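Local structure of acetyl-CoA hydrolase/transferase family protein (Porphyromonas gingivalis, 2NVV) at residues A[183-195]-A[331-345]. The protein probably hydrolyses acetyl-CoA or passes its CoA to another carboxylic acid, and binds zinc. Residues are numbered along the deposited sequence; the frame is centred on the assembly and turned at random.
Sequences RELPVYTPSDRIG and RPQEYSNNPEIVRRL
Arg-344 turns one face of its guanidinium against Tyr-188 CE1, which sits over it, the two planes 26° apart, while its edge serves the loop backbone. Arg-344 NH1 donates to Leu-185 O at 2.9 Å and to Val-187 O at 3.1 Å, both acceptors near the guanidinium plane. A bend at chi3 (-52°) turns Arg-344 NH2 back to Glu-340 OE2, a 2.7 Å salt bridge within helix 339-345. Glu-340 OE2 also takes Leu-185 N at 2.9 Å, nearly straight at 169°, from the opposite face of the carboxylate, so two donors fix its rotation. At the other end, Arg-331, extended from CG to NE, grips Asp-192 O end-on with NH1 (2.8 Å) and NH2 (3.1 Å); NH1 also reaches Pro-190 O, bridging the carbonyls of the second and last residues of the type I turn 189-192. NE is held by Ser-303. Leu-185 CD2 packs on Tyr-335 CE2 at 3.9 Å, and Ile-194 CD1 meets the same ring obliquely. Glu-184 OE1 bonds Tyr-188 OH of the second subunit, placing this side of the contact at the subunit interface. Arginines and a glutamate capturing backbone groups of an irregular loop here join the N- and C-terminal family regions, near the predicted catalytic Glu-284, which Asn-337 ND2 hydrogen-bonds.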
loop_
_atom_site.group_PDB
_atom_site.type_symbol
_atom_site.label_atom_id
_atom_site.label_comp_id
_atom_site.label_asym_id
_atom_site.label_seq_id
_atom_site.Cartn_x
_atom_site.Cartn_y
_atom_site.Cartn_z
ATOM N N ARG A 183 4.770 -0.547 -20.666
ATOM C CA ARG A 183 4.684 0.874 -20.974
ATOM C C ARG A 183 3.675 1.474 -19.988
ATOM O O ARG A 183 3.155 0.773 -19.120
ATOM C CB ARG A 183 4.188 1.078 -22.404
ATOM C CG ARG A 183 5.033 0.400 -23.460
ATOM C CD ARG A 183 6.442 0.932 -23.474
ATOM N NE ARG A 183 6.499 2.337 -23.866
ATOM C CZ ARG A 183 7.621 3.056 -23.883
ATOM N NH1 ARG A 183 8.772 2.498 -23.523
ATOM N NH2 ARG A 183 7.596 4.325 -24.273
ATOM N N GLU A 184 3.385 2.760 -20.113
ATOM C CA GLU A 184 2.432 3.375 -19.202
ATOM C C GLU A 184 1.006 2.984 -19.584
ATOM O O GLU A 184 0.750 2.554 -20.707
ATOM C CB GLU A 184 2.592 4.904 -19.216
ATOM C CG GLU A 184 1.893 5.650 -20.354
ATOM C CD GLU A 184 2.497 5.400 -21.725
ATOM O OE1 GLU A 184 3.662 4.943 -21.807
ATOM O OE2 GLU A 184 1.803 5.686 -22.726
ATOM N N LEU A 185 0.087 3.110 -18.634
ATOM C CA LEU A 185 -1.323 2.811 -18.872
ATOM C C LEU A 185 -1.928 4.180 -19.193
ATOM O O LEU A 185 -2.227 4.956 -18.300
ATOM C CB LEU A 185 -1.946 2.227 -17.607
ATOM C CG LEU A 185 -1.106 1.174 -16.884
ATOM C CD1 LEU A 185 -1.823 0.772 -15.624
ATOM C CD2 LEU A 185 -0.861 -0.026 -17.783
ATOM N N PRO A 186 -2.111 4.480 -20.487
ATOM C CA PRO A 186 -2.652 5.734 -21.020
ATOM C C PRO A 186 -4.033 6.269 -20.621
ATOM O O PRO A 186 -4.812 6.672 -21.488
ATOM C CB PRO A 186 -2.519 5.544 -22.531
ATOM C CG PRO A 186 -2.727 4.091 -22.702
ATOM C CD PRO A 186 -1.916 3.500 -21.574
ATOM N N VAL A 187 -4.342 6.294 -19.332
ATOM C CA VAL A 187 -5.611 6.859 -18.915
ATOM C C VAL A 187 -5.295 8.085 -18.074
ATOM O O VAL A 187 -4.688 7.993 -17.004
ATOM C CB VAL A 187 -6.495 5.838 -18.131
ATOM C CG1 VAL A 187 -5.660 5.075 -17.158
ATOM C CG2 VAL A 187 -7.612 6.554 -17.385
ATOM N N TYR A 188 -5.683 9.246 -18.597
ATOM C CA TYR A 188 -5.444 10.524 -17.940
ATOM C C TYR A 188 -6.759 11.170 -17.500
ATOM O O TYR A 188 -6.773 12.206 -16.832
ATOM C CB TYR A 188 -4.687 11.435 -18.903
ATOM C CG TYR A 188 -3.467 10.750 -19.486
ATOM C CD1 TYR A 188 -2.274 10.684 -18.772
ATOM C CD2 TYR A 188 -3.540 10.084 -20.706
ATOM C CE1 TYR A 188 -1.179 9.957 -19.256
ATOM C CE2 TYR A 188 -2.458 9.359 -21.197
ATOM C CZ TYR A 188 -1.283 9.296 -20.463
ATOM O OH TYR A 188 -0.223 8.547 -20.932
ATOM N N THR A 189 -7.858 10.528 -17.876
ATOM C CA THR A 189 -9.206 10.977 -17.552
ATOM C C THR A 189 -9.992 9.706 -17.257
ATOM O O THR A 189 -9.731 8.659 -17.852
ATOM C CB THR A 189 -9.832 11.708 -18.760
ATOM O OG1 THR A 189 -9.198 12.984 -18.920
ATOM C CG2 THR A 189 -11.320 11.888 -18.579
ATOM N N PRO A 190 -10.967 9.771 -16.335
ATOM C CA PRO A 190 -11.707 8.541 -16.060
ATOM C C PRO A 190 -12.466 7.927 -17.237
ATOM O O PRO A 190 -12.858 6.765 -17.171
ATOM C CB PRO A 190 -12.613 8.929 -14.886
ATOM C CG PRO A 190 -12.748 10.396 -15.008
ATOM C CD PRO A 190 -11.384 10.850 -15.425
ATOM N N SER A 191 -12.638 8.673 -18.325
ATOM C CA SER A 191 -13.369 8.152 -19.482
ATOM C C SER A 191 -12.490 7.791 -20.675
ATOM O O SER A 191 -12.992 7.572 -21.774
ATOM C CB SER A 191 -14.423 9.157 -19.934
ATOM O OG SER A 191 -13.816 10.349 -20.393
ATOM N N ASP A 192 -11.183 7.720 -20.462
ATOM C CA ASP A 192 -10.270 7.390 -21.548
ATOM C C ASP A 192 -10.270 5.911 -21.902
ATOM O O ASP A 192 -10.210 5.051 -21.021
ATOM C CB ASP A 192 -8.836 7.820 -21.206
ATOM C CG ASP A 192 -8.649 9.321 -21.239
ATOM O OD1 ASP A 192 -9.579 10.035 -21.673
ATOM O OD2 ASP A 192 -7.562 9.781 -20.836
ATOM N N ARG A 193 -10.343 5.629 -23.202
ATOM C CA ARG A 193 -10.316 4.266 -23.710
ATOM C C ARG A 193 -8.887 3.914 -24.135
ATOM O O ARG A 193 -8.225 4.680 -24.844
ATOM C CB ARG A 193 -11.247 4.122 -24.914
ATOM C CG ARG A 193 -12.724 4.191 -24.586
ATOM C CD ARG A 193 -13.526 3.513 -25.681
ATOM N NE ARG A 193 -14.899 3.233 -25.277
ATOM C CZ ARG A 193 -15.818 4.175 -25.070
ATOM N NH1 ARG A 193 -15.496 5.454 -25.235
ATOM N NH2 ARG A 193 -17.055 3.844 -24.701
ATOM N N ILE A 194 -8.406 2.753 -23.705
ATOM C CA ILE A 194 -7.068 2.341 -24.075
ATOM C C ILE A 194 -7.030 0.925 -24.643
ATOM O O ILE A 194 -5.988 0.467 -25.088
ATOM C CB ILE A 194 -6.107 2.453 -22.864
ATOM C CG1 ILE A 194 -6.534 1.489 -21.746
ATOM C CG2 ILE A 194 -6.113 3.887 -22.342
ATOM C CD1 ILE A 194 -5.662 1.571 -20.514
ATOM N N GLY A 195 -8.173 0.246 -24.652
ATOM C CA GLY A 195 -8.221 -1.109 -25.182
ATOM C C GLY A 195 -9.280 -1.338 -26.253
ATOM O O GLY A 195 -9.550 -0.454 -27.064
ATOM N N ARG A 331 -14.016 -1.700 -17.005
ATOM C CA ARG A 331 -12.636 -2.123 -17.224
ATOM C C ARG A 331 -12.261 -3.334 -16.365
ATOM O O ARG A 331 -12.962 -3.682 -15.407
ATOM C CB ARG A 331 -11.679 -0.982 -16.868
ATOM C CG ARG A 331 -12.035 0.396 -17.414
ATOM C CD ARG A 331 -11.201 1.448 -16.694
ATOM N NE ARG A 331 -11.513 2.821 -17.083
ATOM C CZ ARG A 331 -11.046 3.408 -18.181
ATOM N NH1 ARG A 331 -11.378 4.664 -18.459
ATOM N NH2 ARG A 331 -10.240 2.743 -19.005
ATOM N N PRO A 332 -11.148 -4.004 -16.712
ATOM C CA PRO A 332 -10.722 -5.163 -15.923
ATOM C C PRO A 332 -10.239 -4.543 -14.623
ATOM O O PRO A 332 -9.807 -3.404 -14.631
ATOM C CB PRO A 332 -9.571 -5.738 -16.747
ATOM C CG PRO A 332 -9.883 -5.288 -18.154
ATOM C CD PRO A 332 -10.321 -3.869 -17.924
ATOM N N GLN A 333 -10.307 -5.274 -13.517
ATOM C CA GLN A 333 -9.882 -4.731 -12.225
ATOM C C GLN A 333 -8.400 -4.349 -12.237
ATOM O O GLN A 333 -7.924 -3.586 -11.388
ATOM C CB GLN A 333 -10.176 -5.740 -11.108
ATOM C CG GLN A 333 -9.422 -7.051 -11.210
ATOM C CD GLN A 333 -10.080 -8.148 -10.391
ATOM O OE1 GLN A 333 -11.204 -8.559 -10.685
ATOM N NE2 GLN A 333 -9.394 -8.620 -9.359
ATOM N N GLU A 334 -7.669 -4.868 -13.211
ATOM C CA GLU A 334 -6.261 -4.537 -13.324
ATOM C C GLU A 334 -6.143 -3.056 -13.627
ATOM O O GLU A 334 -5.162 -2.418 -13.271
ATOM C CB GLU A 334 -5.604 -5.355 -14.438
ATOM C CG GLU A 334 -4.260 -4.814 -14.890
ATOM C CD GLU A 334 -3.393 -5.864 -15.563
ATOM O OE1 GLU A 334 -3.926 -6.697 -16.332
ATOM O OE2 GLU A 334 -2.166 -5.844 -15.324
ATOM N N TYR A 335 -7.158 -2.514 -14.286
ATOM C CA TYR A 335 -7.182 -1.096 -14.630
ATOM C C TYR A 335 -8.088 -0.259 -13.737
ATOM O O TYR A 335 -7.703 0.819 -13.317
ATOM C CB TYR A 335 -7.594 -0.910 -16.078
ATOM C CG TYR A 335 -6.542 -1.371 -17.051
ATOM C CD1 TYR A 335 -6.444 -2.712 -17.431
ATOM C CD2 TYR A 335 -5.621 -0.462 -17.580
ATOM C CE1 TYR A 335 -5.457 -3.132 -18.312
ATOM C CE2 TYR A 335 -4.632 -0.871 -18.454
ATOM C CZ TYR A 335 -4.551 -2.201 -18.821
ATOM O OH TYR A 335 -3.565 -2.583 -19.699
ATOM N N SER A 336 -9.284 -0.751 -13.442
ATOM C CA SER A 336 -10.208 -0.016 -12.589
ATOM C C SER A 336 -9.627 0.263 -11.189
ATOM O O SER A 336 -9.968 1.264 -10.555
ATOM C CB SER A 336 -11.540 -0.776 -12.461
ATOM O OG SER A 336 -11.403 -1.965 -11.703
ATOM N N ASN A 337 -8.744 -0.614 -10.725
ATOM C CA ASN A 337 -8.132 -0.483 -9.399
ATOM C C ASN A 337 -6.641 -0.209 -9.464
ATOM O O ASN A 337 -5.946 -0.355 -8.471
ATOM C CB ASN A 337 -8.323 -1.778 -8.596
ATOM C CG ASN A 337 -9.773 -2.098 -8.330
ATOM O OD1 ASN A 337 -10.649 -1.833 -9.156
ATOM N ND2 ASN A 337 -10.033 -2.688 -7.175
ATOM N N ASN A 338 -6.148 0.206 -10.618
ATOM C CA ASN A 338 -4.718 0.421 -10.763
ATOM C C ASN A 338 -4.113 1.590 -9.989
ATOM O O ASN A 338 -4.549 2.728 -10.111
ATOM C CB ASN A 338 -4.363 0.548 -12.246
ATOM C CG ASN A 338 -2.893 0.300 -12.512
ATOM O OD1 ASN A 338 -2.044 1.144 -12.221
ATOM N ND2 ASN A 338 -2.582 -0.868 -13.047
ATOM N N PRO A 339 -3.087 1.310 -9.171
ATOM C CA PRO A 339 -2.392 2.321 -8.367
ATOM C C PRO A 339 -1.918 3.493 -9.223
ATOM O O PRO A 339 -2.065 4.649 -8.849
ATOM C CB PRO A 339 -1.230 1.532 -7.768
ATOM C CG PRO A 339 -1.836 0.156 -7.566
ATOM C CD PRO A 339 -2.594 -0.049 -8.857
ATOM N N GLU A 340 -1.350 3.182 -10.381
ATOM C CA GLU A 340 -0.862 4.197 -11.317
ATOM C C GLU A 340 -1.982 5.163 -11.731
ATOM O O GLU A 340 -1.819 6.383 -11.667
ATOM C CB GLU A 340 -0.285 3.514 -12.564
ATOM C CG GLU A 340 0.283 4.453 -13.618
ATOM C CD GLU A 340 0.828 3.726 -14.844
ATOM O OE1 GLU A 340 1.509 2.698 -14.686
ATOM O OE2 GLU A 340 0.588 4.192 -15.973
ATOM N N ILE A 341 -3.117 4.613 -12.148
ATOM C CA ILE A 341 -4.248 5.433 -12.570
ATOM C C ILE A 341 -4.869 6.203 -11.411
ATOM O O ILE A 341 -5.153 7.399 -11.525
ATOM C CB ILE A 341 -5.378 4.589 -13.204
ATOM C CG1 ILE A 341 -4.816 3.565 -14.201
ATOM C CG2 ILE A 341 -6.364 5.517 -13.897
ATOM C CD1 ILE A 341 -3.693 4.085 -15.064
ATOM N N VAL A 342 -5.094 5.500 -10.306
ATOM C CA VAL A 342 -5.688 6.085 -9.117
ATOM C C VAL A 342 -4.914 7.318 -8.646
ATOM O O VAL A 342 -5.486 8.394 -8.460
ATOM C CB VAL A 342 -5.755 5.040 -7.976
ATOM C CG1 VAL A 342 -6.276 5.665 -6.704
ATOM C CG2 VAL A 342 -6.664 3.894 -8.379
ATOM N N ARG A 343 -3.606 7.157 -8.466
ATOM C CA ARG A 343 -2.758 8.253 -8.013
ATOM C C ARG A 343 -2.602 9.373 -9.039
ATOM O O ARG A 343 -2.571 10.545 -8.680
ATOM C CB ARG A 343 -1.384 7.716 -7.614
ATOM C CG ARG A 343 -0.454 8.771 -7.041
ATOM C CD ARG A 343 0.576 8.168 -6.108
ATOM N NE ARG A 343 1.730 9.043 -5.977
ATOM C CZ ARG A 343 2.748 8.830 -5.153
ATOM N NH1 ARG A 343 2.758 7.766 -4.361
ATOM N NH2 ARG A 343 3.785 9.665 -5.156
ATOM N N ARG A 344 -2.495 9.023 -10.315
ATOM C CA ARG A 344 -2.369 10.045 -11.349
ATOM C C ARG A 344 -3.621 10.926 -11.431
ATOM O O ARG A 344 -3.497 12.149 -11.487
ATOM C CB ARG A 344 -2.131 9.411 -12.713
ATOM C CG ARG A 344 -2.079 10.422 -13.864
ATOM C CD ARG A 344 -1.894 9.703 -15.199
ATOM N NE ARG A 344 -0.753 8.788 -15.165
ATOM C CZ ARG A 344 -0.678 7.655 -15.859
ATOM N NH1 ARG A 344 -1.679 7.292 -16.644
ATOM N NH2 ARG A 344 0.393 6.878 -15.755
ATOM N N LEU A 345 -4.807 10.308 -11.433
ATOM C CA LEU A 345 -6.070 11.044 -11.519
ATOM C C LEU A 345 -6.448 11.734 -10.225
ATOM O O LEU A 345 -7.326 12.590 -10.215
ATOM C CB LEU A 345 -7.232 10.125 -11.908
ATOM C CG LEU A 345 -7.170 9.224 -13.140
ATOM C CD1 LEU A 345 -8.521 8.550 -13.298
ATOM C CD2 LEU A 345 -6.836 10.025 -14.378
#